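Local coordinates for CurF (PDB 5DP2), which acts as an enoyl-reductase-type cyclopropanase, forming the cyclopropane ring in curacin A biosynthesis, probably with NADPH as the reductant, at residues 30-35 with 67-72; 106-111 with 283-288; 11-16 with 22-27. One frame throughout, in Å; residues are numbered along the deposited sequence. Where two conformers were deposited one is given.

Contact 1. Residues 30-35 with 67-72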
loop_
_atom_site.group_PDB
_atom_site.type_symbol
_atom_site.label_atom_id
_atom_site.label_comp_id
_atom_site.label_asym_id
_atom_site.label_seq_id
_atom_site.Cartn_x
_atom_site.Cartn_y
_atom_site.Cartn_z
ATOM N N GLU A 30 2.214 -27.224 -7.995
ATOM C CA GLU A 30 2.945 -28.250 -7.266
ATOM C C GLU A 30 3.437 -27.693 -5.915
ATOM O O GLU A 30 3.635 -26.476 -5.720
ATOM C CB GLU A 30 4.105 -28.777 -8.106
ATOM C CG GLU A 30 3.628 -29.381 -9.421
ATOM C CD GLU A 30 2.806 -30.659 -9.246
ATOM O OE1 GLU A 30 3.185 -31.518 -8.418
ATOM O OE2 GLU A 30 1.773 -30.814 -9.942
ATOM N N ARG A 31 3.549 -28.591 -4.956
ATOM C CA ARG A 31 4.162 -28.296 -3.686
ATOM C C ARG A 31 5.675 -28.504 -3.916
ATOM O O ARG A 31 6.078 -29.528 -4.444
ATOM C CB ARG A 31 3.618 -29.247 -2.600
ATOM C CG ARG A 31 4.049 -28.928 -1.167
ATOM C CD ARG A 31 3.367 -27.688 -0.576
ATOM N NE ARG A 31 3.940 -27.311 0.716
ATOM C CZ ARG A 31 3.583 -27.800 1.899
ATOM N NH1 ARG A 31 2.598 -28.677 2.013
ATOM N NH2 ARG A 31 4.204 -27.382 2.992
ATOM N N ARG A 32 6.488 -27.537 -3.540
ATOM C CA ARG A 32 7.935 -27.613 -3.618
ATOM C C ARG A 32 8.497 -27.666 -2.207
ATOM O O ARG A 32 7.813 -27.318 -1.245
ATOM C CB ARG A 32 8.497 -26.363 -4.312
ATOM C CG ARG A 32 8.091 -26.154 -5.759
ATOM C CD ARG A 32 8.757 -24.906 -6.330
ATOM N NE ARG A 32 8.395 -24.709 -7.729
ATOM C CZ ARG A 32 8.864 -23.736 -8.498
ATOM N NH1 ARG A 32 9.715 -22.834 -8.012
ATOM N NH2 ARG A 32 8.470 -23.647 -9.754
ATOM N N LYS A 33 9.738 -28.109 -2.102
ATOM C CA LYS A 33 10.480 -28.038 -0.846
ATOM C C LYS A 33 11.498 -26.908 -0.924
ATOM O O LYS A 33 12.083 -26.666 -1.982
ATOM C CB LYS A 33 11.191 -29.351 -0.579
ATOM C CG LYS A 33 10.222 -30.506 -0.422
ATOM C CD LYS A 33 10.924 -31.769 0.055
ATOM C CE LYS A 33 9.969 -32.705 0.786
ATOM N NZ LYS A 33 9.556 -32.188 2.127
ATOM N N PRO A 34 11.765 -26.222 0.200
ATOM C CA PRO A 34 12.744 -25.146 0.144
ATOM C C PRO A 34 14.159 -25.700 -0.046
ATOM O O PRO A 34 14.541 -26.680 0.604
ATOM C CB PRO A 34 12.577 -24.459 1.512
ATOM C CG PRO A 34 11.975 -25.491 2.411
ATOM C CD PRO A 34 11.093 -26.303 1.509
ATOM N N LYS A 35 14.941 -25.011 -0.879
ATOM C CA LYS A 35 16.370 -25.250 -1.004
ATOM C C LYS A 35 17.070 -24.728 0.252
ATOM O O LYS A 35 16.424 -24.143 1.149
ATOM C CB LYS A 35 16.901 -24.611 -2.293
ATOM C CG LYS A 35 16.342 -25.265 -3.541
ATOM C CD LYS A 35 16.797 -24.524 -4.768
ATOM C CE LYS A 35 16.208 -25.136 -6.017
ATOM N NZ LYS A 35 14.715 -25.054 -6.009
ATOM N N ARG A 67 7.195 -9.955 -10.281
ATOM C CA ARG A 67 5.748 -10.125 -10.423
ATOM C C ARG A 67 5.339 -11.193 -11.445
ATOM O O ARG A 67 4.155 -11.436 -11.601
ATOM C CB ARG A 67 5.064 -8.810 -10.763
ATOM C CG ARG A 67 4.972 -7.803 -9.604
ATOM C CD ARG A 67 4.058 -8.225 -8.470
ATOM N NE ARG A 67 2.683 -8.531 -8.884
ATOM C CZ ARG A 67 1.761 -7.631 -9.222
ATOM N NH1 ARG A 67 1.955 -6.332 -9.084
ATOM N NH2 ARG A 67 0.578 -8.062 -9.693
ATOM N N TYR A 68 6.321 -11.825 -12.119
ATOM C CA TYR A 68 6.018 -12.817 -13.148
ATOM C C TYR A 68 6.715 -14.127 -12.890
ATOM O O TYR A 68 7.913 -14.165 -12.560
ATOM C CB TYR A 68 6.440 -12.295 -14.526
ATOM C CG TYR A 68 5.693 -11.063 -14.967
ATOM C CD1 TYR A 68 4.487 -11.175 -15.649
ATOM C CD2 TYR A 68 6.181 -9.787 -14.739
ATOM C CE1 TYR A 68 3.810 -10.073 -16.108
ATOM C CE2 TYR A 68 5.510 -8.673 -15.197
ATOM C CZ TYR A 68 4.338 -8.809 -15.904
ATOM O OH TYR A 68 3.647 -7.727 -16.432
ATOM N N ARG A 69 6.010 -15.233 -13.116
ATOM C CA ARG A 69 6.645 -16.534 -13.032
ATOM C C ARG A 69 7.806 -16.632 -14.019
ATOM O O ARG A 69 7.677 -16.270 -15.188
ATOM C CB ARG A 69 5.621 -17.638 -13.317
ATOM C CG ARG A 69 4.493 -17.727 -12.298
ATOM C CD ARG A 69 4.979 -17.907 -10.856
ATOM N NE ARG A 69 5.806 -19.094 -10.671
ATOM C CZ ARG A 69 5.340 -20.276 -10.284
ATOM N NH1 ARG A 69 4.058 -20.456 -9.999
ATOM N NH2 ARG A 69 6.169 -21.311 -10.185
ATOM N N SER A 70 8.947 -17.123 -13.493
ATOM C CA SER A 70 10.213 -17.249 -14.225
ATOM C C SER A 70 10.804 -15.934 -14.667
ATOM O O SER A 70 11.797 -15.900 -15.392
ATOM C CB SER A 70 10.081 -18.178 -15.430
ATOM O OG SER A 70 9.892 -19.493 -15.005
ATOM N N GLY A 71 10.207 -14.820 -14.224
ATOM C CA GLY A 71 10.670 -13.507 -14.618
ATOM C C GLY A 71 10.378 -13.162 -16.064
ATOM O O GLY A 71 10.980 -12.254 -16.590
ATOM N N ILE A 72 9.452 -13.890 -16.694
ATOM C CA ILE A 72 9.113 -13.703 -18.103
ATOM C C ILE A 72 7.778 -12.949 -18.181
ATOM O O ILE A 72 6.742 -13.411 -17.677
ATOM C CB ILE A 72 9.067 -15.045 -18.858
ATOM C CG1 ILE A 72 10.462 -15.656 -18.878
ATOM C CG2 ILE A 72 8.526 -14.845 -20.269
ATOM C CD1 ILE A 72 10.515 -17.033 -19.484
#
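Arg32 and Arg69 meet across two irregular loops whose backbones stay well apart, with Arg32 CA and Arg69 CA 14.6 Å from each other, so the contact is carried wholly by long side chains. On the 67-72 side the chain reverses in a type II turn, closed by Gly71 N to Tyr68 O at 2.9 Å, with Arg69 and Ser70 at its corners; a weak bond from Ile72 N to Arg69 O follows. Residues 30-35 run extended and make no such turn.

Arg32 is stretched out from CG to NE (chi2 -178°, chi3 179°), which carries its guanidinium far from its own loop. Arg69 is folded instead, bent at both chi2 and chi3, and its guanidinium comes up from the opposite direction, so that the two chains slide past one another. They touch through their terminal nitrogens, Arg32 NH2 lying 3.3 Å from Arg69 NH2. Arg32 NH2 arrives at the edge of the Arg69 guanidinium, in its plane, while the two flat groups are turned 75° against each other. Both nitrogens are donors, so nothing is bonded here, and two like charges this close would be expected to cost some energy. Arg69 is held through its other terminal nitrogen: NH1 donates to the side-chain oxygens of Gln29 and Gln12, which fixes the folded chain. Both arginines also touch a crystal neighbour, so lattice packing may have a say in where the Arg32 end rests.

The pair buries little and lies at the surface, where side chains from the loop between strands 25-28 and 39-48 and the loop between helix 50-57 and strand 83-91 reach toward each other. This is the GroES-like side of the medium-chain reductase fold, where the N-terminal hairpin leads into strand 39-48.

Contact 2. Residues 106-111 with 283-288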
loop_
_atom_site.group_PDB
_atom_site.type_symbol
_atom_site.label_atom_id
_atom_site.label_comp_id
_atom_site.label_asym_id
_atom_site.label_seq_id
_atom_site.Cartn_x
_atom_site.Cartn_y
_atom_site.Cartn_z
ATOM N N LEU A 106 5.200 -11.002 4.977
ATOM C CA LEU A 106 6.008 -11.140 3.764
ATOM C C LEU A 106 6.181 -9.763 3.134
ATOM O O LEU A 106 5.191 -9.100 2.773
ATOM C CB LEU A 106 5.376 -12.112 2.783
ATOM C CG LEU A 106 5.199 -13.557 3.282
ATOM C CD1 LEU A 106 3.871 -13.777 3.975
ATOM C CD2 LEU A 106 5.374 -14.535 2.108
ATOM N N ALA A 107 7.442 -9.348 2.982
ATOM C CA ALA A 107 7.778 -8.035 2.410
ATOM C C ALA A 107 7.891 -8.170 0.893
ATOM O O ALA A 107 8.801 -8.838 0.388
ATOM C CB ALA A 107 9.102 -7.569 3.002
ATOM N N TYR A 108 6.962 -7.564 0.164
ATOM C CA TYR A 108 6.955 -7.544 -1.295
ATOM C C TYR A 108 7.291 -8.902 -1.922
ATOM O O TYR A 108 8.173 -9.009 -2.773
ATOM C CB TYR A 108 7.865 -6.419 -1.864
ATOM C CG TYR A 108 7.564 -6.124 -3.321
ATOM C CD1 TYR A 108 6.313 -5.640 -3.697
ATOM C CD2 TYR A 108 8.496 -6.362 -4.336
ATOM C CE1 TYR A 108 5.992 -5.437 -5.043
ATOM C CE2 TYR A 108 8.185 -6.165 -5.670
ATOM C CZ TYR A 108 6.931 -5.715 -6.025
ATOM O OH TYR A 108 6.657 -5.556 -7.364
ATOM N N PRO A 109 6.522 -9.955 -1.596
ATOM C CA PRO A 109 6.787 -11.250 -2.241
ATOM C C PRO A 109 6.426 -11.237 -3.729
ATOM O O PRO A 109 7.121 -11.873 -4.529
ATOM C CB PRO A 109 5.908 -12.216 -1.446
ATOM C CG PRO A 109 4.816 -11.376 -0.862
ATOM C CD PRO A 109 5.489 -10.062 -0.555
ATOM N N GLY A 110 5.329 -10.548 -4.085
ATOM C CA GLY A 110 4.837 -10.505 -5.455
ATOM C C GLY A 110 3.864 -11.601 -5.850
ATOM O O GLY A 110 3.204 -11.475 -6.884
ATOM N N ASN A 111 3.822 -12.651 -5.018
ATOM C CA ASN A 111 3.017 -13.859 -5.263
ATOM C C ASN A 111 2.292 -14.321 -3.994
ATOM O O ASN A 111 1.988 -15.494 -3.835
ATOM C CB ASN A 111 3.898 -14.995 -5.803
ATOM C CG ASN A 111 4.978 -15.422 -4.829
ATOM O OD1 ASN A 111 5.275 -14.706 -3.871
ATOM N ND2 ASN A 111 5.581 -16.568 -5.069
ATOM N N ASP A 283 9.729 -0.409 -6.751
ATOM C CA ASP A 283 11.068 -0.157 -7.211
ATOM C C ASP A 283 12.073 -0.114 -6.049
ATOM O O ASP A 283 13.192 -0.614 -6.128
ATOM C CB ASP A 283 11.189 1.192 -7.946
ATOM C CG ASP A 283 10.512 1.260 -9.303
ATOM O OD1 ASP A 283 10.313 0.204 -9.926
ATOM O OD2 ASP A 283 10.199 2.402 -9.728
ATOM N N GLU A 284 11.655 0.537 -4.946
ATOM C CA GLU A 284 12.544 0.651 -3.770
ATOM C C GLU A 284 12.844 -0.712 -3.164
ATOM O O GLU A 284 13.989 -0.952 -2.710
ATOM C CB GLU A 284 11.918 1.578 -2.729
ATOM C CG GLU A 284 11.718 3.008 -3.204
ATOM C CD GLU A 284 12.998 3.744 -3.478
ATOM O OE1 GLU A 284 14.040 3.441 -2.828
ATOM O OE2 GLU A 284 12.994 4.635 -4.353
ATOM N N PHE A 285 11.837 -1.588 -3.086
ATOM C CA PHE A 285 12.025 -2.911 -2.497
ATOM C C PHE A 285 13.002 -3.763 -3.332
ATOM O O PHE A 285 13.856 -4.446 -2.767
ATOM C CB PHE A 285 10.686 -3.629 -2.321
ATOM C CG PHE A 285 9.744 -2.978 -1.322
ATOM C CD1 PHE A 285 10.194 -2.524 -0.100
ATOM C CD2 PHE A 285 8.395 -2.866 -1.598
ATOM C CE1 PHE A 285 9.326 -1.949 0.820
ATOM C CE2 PHE A 285 7.532 -2.307 -0.673
ATOM C CZ PHE A 285 7.989 -1.853 0.527
ATOM N N VAL A 286 12.877 -3.705 -4.649
ATOM C CA VAL A 286 13.765 -4.460 -5.550
ATOM C C VAL A 286 15.175 -3.894 -5.525
ATOM O O VAL A 286 16.177 -4.623 -5.628
ATOM C CB VAL A 286 13.214 -4.439 -6.991
ATOM C CG1 VAL A 286 14.223 -5.011 -7.983
ATOM C CG2 VAL A 286 11.917 -5.214 -7.039
ATOM N N ARG A 287 15.272 -2.572 -5.403
ATOM C CA ARG A 287 16.559 -1.899 -5.385
ATOM C C ARG A 287 17.448 -2.309 -4.195
ATOM O O ARG A 287 18.656 -2.459 -4.349
ATOM C CB ARG A 287 16.295 -0.406 -5.385
ATOM C CG ARG A 287 17.501 0.477 -5.274
ATOM C CD ARG A 287 17.089 1.973 -5.232
ATOM N NE ARG A 287 18.213 2.827 -4.987
ATOM C CZ ARG A 287 18.737 3.044 -3.787
ATOM N NH1 ARG A 287 18.193 2.549 -2.694
ATOM N NH2 ARG A 287 19.860 3.731 -3.701
ATOM N N ASP A 288 16.864 -2.482 -3.019
ATOM C CA ASP A 288 17.649 -2.707 -1.787
ATOM C C ASP A 288 16.822 -3.516 -0.796
ATOM O O ASP A 288 15.857 -3.004 -0.283
ATOM C CB ASP A 288 18.014 -1.349 -1.203
ATOM C CG ASP A 288 18.875 -1.451 0.027
ATOM O OD1 ASP A 288 19.189 -2.565 0.501
ATOM O OD2 ASP A 288 19.260 -0.376 0.517
#
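Tyr108 and Phe285 carry this contact. Tyr108 sits just past strand 103-107 with a left-handed backbone conformation (phi 43°), and its CG lies opposite the backbone N (chi1 -163°), a setting that sends the side chain across to the helix. The first touch is at the root of the tyrosine: Tyr108 CB is 3.6 Å from Phe285 CD2, and Tyr108 CG follows at 3.8 Å from that same carbon. The rings are inclined by 29° but slid apart, centroids 5.8 Å from each other, so they barely overlap. Phe285 CB stands obliquely off the tyrosine ring, above its plane and outside its rim, 4.0 Å from Tyr108 CD2.

Here the two domains of the medium-chain reductase fold face one another: Tyr108 comes from the GroES-like part, Phe285 from helix 281-287, which follows the last strand of the parallel Rossmann sheet. The cofactor is near, bound NADP lying about 7 Å from the Phe285 side chain.

Further along, Val286 CG2 approaches Tyr108 CE2 to 4.1 Å, in one of two modelled conformers and thus less certainly. Met141 of helix 140-153 touches both aromatic residues, and Phe140 meets the Phe285 ring.

Contact 3. Residues 11-16 with 22-27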
loop_
_atom_site.group_PDB
_atom_site.type_symbol
_atom_site.label_atom_id
_atom_site.label_comp_id
_atom_site.label_asym_id
_atom_site.label_seq_id
_atom_site.Cartn_x
_atom_site.Cartn_y
_atom_site.Cartn_z
ATOM N N VAL A 11 -2.579 -23.889 -4.707
ATOM C CA VAL A 11 -3.042 -23.083 -5.833
ATOM C C VAL A 11 -2.304 -21.734 -5.844
ATOM O O VAL A 11 -1.631 -21.350 -4.874
ATOM C CB VAL A 11 -4.576 -22.865 -5.811
ATOM C CG1 VAL A 11 -5.324 -24.146 -6.107
ATOM C CG2 VAL A 11 -5.032 -22.262 -4.488
ATOM N N GLN A 12 -2.467 -21.010 -6.943
ATOM C CA GLN A 12 -1.910 -19.665 -7.107
ATOM C C GLN A 12 -2.872 -18.852 -7.972
ATOM O O GLN A 12 -3.377 -19.363 -8.982
ATOM C CB GLN A 12 -0.523 -19.707 -7.742
ATOM C CG GLN A 12 0.088 -18.326 -7.956
ATOM C CD GLN A 12 1.536 -18.441 -8.377
ATOM O OE1 GLN A 12 1.840 -18.651 -9.561
ATOM N NE2 GLN A 12 2.434 -18.338 -7.415
ATOM N N LEU A 13 -3.109 -17.600 -7.591
ATOM C CA LEU A 13 -4.034 -16.738 -8.344
ATOM C C LEU A 13 -3.349 -16.286 -9.634
ATOM O O LEU A 13 -2.239 -15.764 -9.630
ATOM C CB LEU A 13 -4.401 -15.530 -7.468
ATOM C CG LEU A 13 -5.560 -14.680 -7.991
ATOM C CD1 LEU A 13 -6.853 -15.447 -7.965
ATOM C CD2 LEU A 13 -5.664 -13.422 -7.124
ATOM N N ARG A 14 -4.058 -16.482 -10.761
ATOM C CA ARG A 14 -3.517 -16.195 -12.075
ATOM C C ARG A 14 -4.617 -15.660 -12.981
ATOM O O ARG A 14 -5.800 -15.745 -12.651
ATOM C CB ARG A 14 -2.897 -17.474 -12.691
ATOM C CG ARG A 14 -1.750 -18.076 -11.881
ATOM C CD ARG A 14 -0.466 -17.266 -11.943
ATOM N NE ARG A 14 0.292 -17.560 -13.179
ATOM C CZ ARG A 14 1.051 -18.653 -13.314
ATOM N NH1 ARG A 14 1.306 -19.447 -12.296
ATOM N NH2 ARG A 14 1.580 -18.943 -14.499
ATOM N N ILE A 15 -4.205 -15.135 -14.130
ATOM C CA ILE A 15 -5.130 -14.728 -15.186
ATOM C C ILE A 15 -4.649 -15.289 -16.525
ATOM O O ILE A 15 -3.451 -15.458 -16.741
ATOM C CB ILE A 15 -5.263 -13.194 -15.285
ATOM C CG1 ILE A 15 -3.912 -12.506 -15.458
ATOM C CG2 ILE A 15 -6.023 -12.641 -14.095
ATOM C CD1 ILE A 15 -3.993 -11.020 -15.740
ATOM N N PRO A 16 -5.588 -15.473 -17.474
ATOM C CA PRO A 16 -5.200 -15.921 -18.805
ATOM C C PRO A 16 -4.827 -14.772 -19.729
ATOM O O PRO A 16 -4.181 -14.995 -20.769
ATOM C CB PRO A 16 -6.464 -16.609 -19.311
ATOM C CG PRO A 16 -7.581 -15.889 -18.636
ATOM C CD PRO A 16 -7.038 -15.605 -17.258
ATOM N N LYS A 22 -13.258 -10.969 -13.677
ATOM C CA LYS A 22 -13.848 -12.299 -13.560
ATOM C C LYS A 22 -12.916 -13.387 -14.053
ATOM O O LYS A 22 -13.156 -14.569 -13.801
ATOM C CB LYS A 22 -15.206 -12.393 -14.250
ATOM C CG LYS A 22 -15.136 -12.364 -15.764
ATOM C CD LYS A 22 -16.498 -12.188 -16.431
ATOM C CE LYS A 22 -17.212 -13.504 -16.643
ATOM N NZ LYS A 22 -18.522 -13.278 -17.325
ATOM N N ASN A 23 -11.869 -13.035 -14.788
ATOM C CA ASN A 23 -10.931 -14.055 -15.241
ATOM C C ASN A 23 -9.845 -14.436 -14.221
ATOM O O ASN A 23 -9.043 -15.351 -14.485
ATOM C CB ASN A 23 -10.267 -13.651 -16.549
ATOM C CG ASN A 23 -11.220 -13.599 -17.727
ATOM O OD1 ASN A 23 -12.113 -14.441 -17.880
ATOM N ND2 ASN A 23 -10.984 -12.645 -18.607
ATOM N N LEU A 24 -9.836 -13.806 -13.047
ATOM C CA LEU A 24 -8.968 -14.276 -11.954
ATOM C C LEU A 24 -9.362 -15.719 -11.611
ATOM O O LEU A 24 -10.536 -16.010 -11.421
ATOM C CB LEU A 24 -9.162 -13.382 -10.736
ATOM C CG LEU A 24 -8.463 -12.024 -10.822
ATOM C CD1 LEU A 24 -9.075 -11.038 -9.841
ATOM C CD2 LEU A 24 -6.966 -12.182 -10.585
ATOM N N THR A 25 -8.355 -16.589 -11.504
ATOM C CA THR A 25 -8.513 -18.026 -11.394
ATOM C C THR A 25 -7.504 -18.580 -10.376
ATOM O O THR A 25 -6.338 -18.228 -10.442
ATOM C CB THR A 25 -8.219 -18.648 -12.789
ATOM O OG1 THR A 25 -9.072 -18.056 -13.788
ATOM C CG2 THR A 25 -8.374 -20.163 -12.781
ATOM N N TRP A 26 -7.913 -19.512 -9.516
ATOM C CA TRP A 26 -6.986 -20.249 -8.665
ATOM C C TRP A 26 -6.431 -21.429 -9.481
ATOM O O TRP A 26 -7.121 -22.412 -9.715
ATOM C CB TRP A 26 -7.672 -20.736 -7.399
ATOM C CG TRP A 26 -7.980 -19.621 -6.419
ATOM C CD1 TRP A 26 -9.209 -19.113 -6.088
ATOM C CD2 TRP A 26 -7.013 -18.882 -5.644
ATOM N NE1 TRP A 26 -9.059 -18.101 -5.166
ATOM C CE2 TRP A 26 -7.725 -17.952 -4.875
ATOM C CE3 TRP A 26 -5.608 -18.928 -5.526
ATOM C CZ2 TRP A 26 -7.090 -17.074 -4.003
ATOM C CZ3 TRP A 26 -4.981 -18.069 -4.631
ATOM C CH2 TRP A 26 -5.724 -17.150 -3.885
ATOM N N MET A 27 -5.193 -21.298 -9.934
ATOM C CA MET A 27 -4.569 -22.324 -10.765
ATOM C C MET A 27 -3.846 -23.350 -9.911
ATOM O O MET A 27 -3.157 -22.996 -8.945
ATOM C CB MET A 27 -3.594 -21.688 -11.729
ATOM C CG MET A 27 -4.295 -20.875 -12.801
ATOM S SD MET A 27 -5.396 -21.814 -13.873
ATOM C CE MET A 27 -4.232 -22.562 -15.013
#
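Trp26 lies against Val11 and Leu13 of the neighbouring strand, and its side chain can be followed outward. Its CB is 4.1 Å from Val11 CB. At the near corner of the six-membered ring, Trp26 CE3 takes Val11 CG2 at 3.5 Å, the valine crossing at about a right angle. One atom on, Trp26 CZ3 passes the backbone N of Leu13 and packs 3.9 Å from Leu13 CB. Trp26 CH2 still reaches Leu13 CB at 4.1 Å. Leucine then covers one face: with its CG opposite the backbone N (chi1 -169°), Leu13 CD1 is carried over the middle of that ring, a CH-pi contact 4.1 Å from its centroid. On the five-membered ring, NE1 donates to the backbone O of Ser318.

The strands form an antiparallel beta hairpin at the start of the chain. Leu13 and Trp26 are a non-hydrogen-bonded pair, flanked by the hydrogen-bonded pairs Gln12–Met27 and Arg14–Thr25; Met27 N to Gln12 O measures 2.8 Å. An alanine in place of Trp26 is likely to leave Leu13 CD1 and Val11 CG2 without their ring and the Ser318 carbonyl without its donor.

On the sheet face of Arg14, its NH1 bends back to donate to Gln12 OE1. Toward the turn, Ile15 CG2 and Leu24 CD2 lie 3.7 Å apart, their side chains alongside each other.

How the contacts relate
From the N terminus, contact 3 comes first, pairing strands 11-14 and 25-28 across the short connection between them (15-24). Contact 1 follows, bringing 67-72 back to the loop after strand 25-28 across 31 residues that include strand 39-48 and helix 50-57. Contact 2 opens later and spans 171 residues, joining the end of strand 103-107 to helix 281-287 beyond the Rossmann sheet. The three stand in series; none nests or crosses. Segment 67-72 nevertheless borders both others: Arg69 packs its CG on Arg14 NH1 of the hairpin, and Arg67 CG lies 3.6 Å from Tyr108 OH. Asn111 and Gln12 bring contacts 2 and 3 together through looser packing.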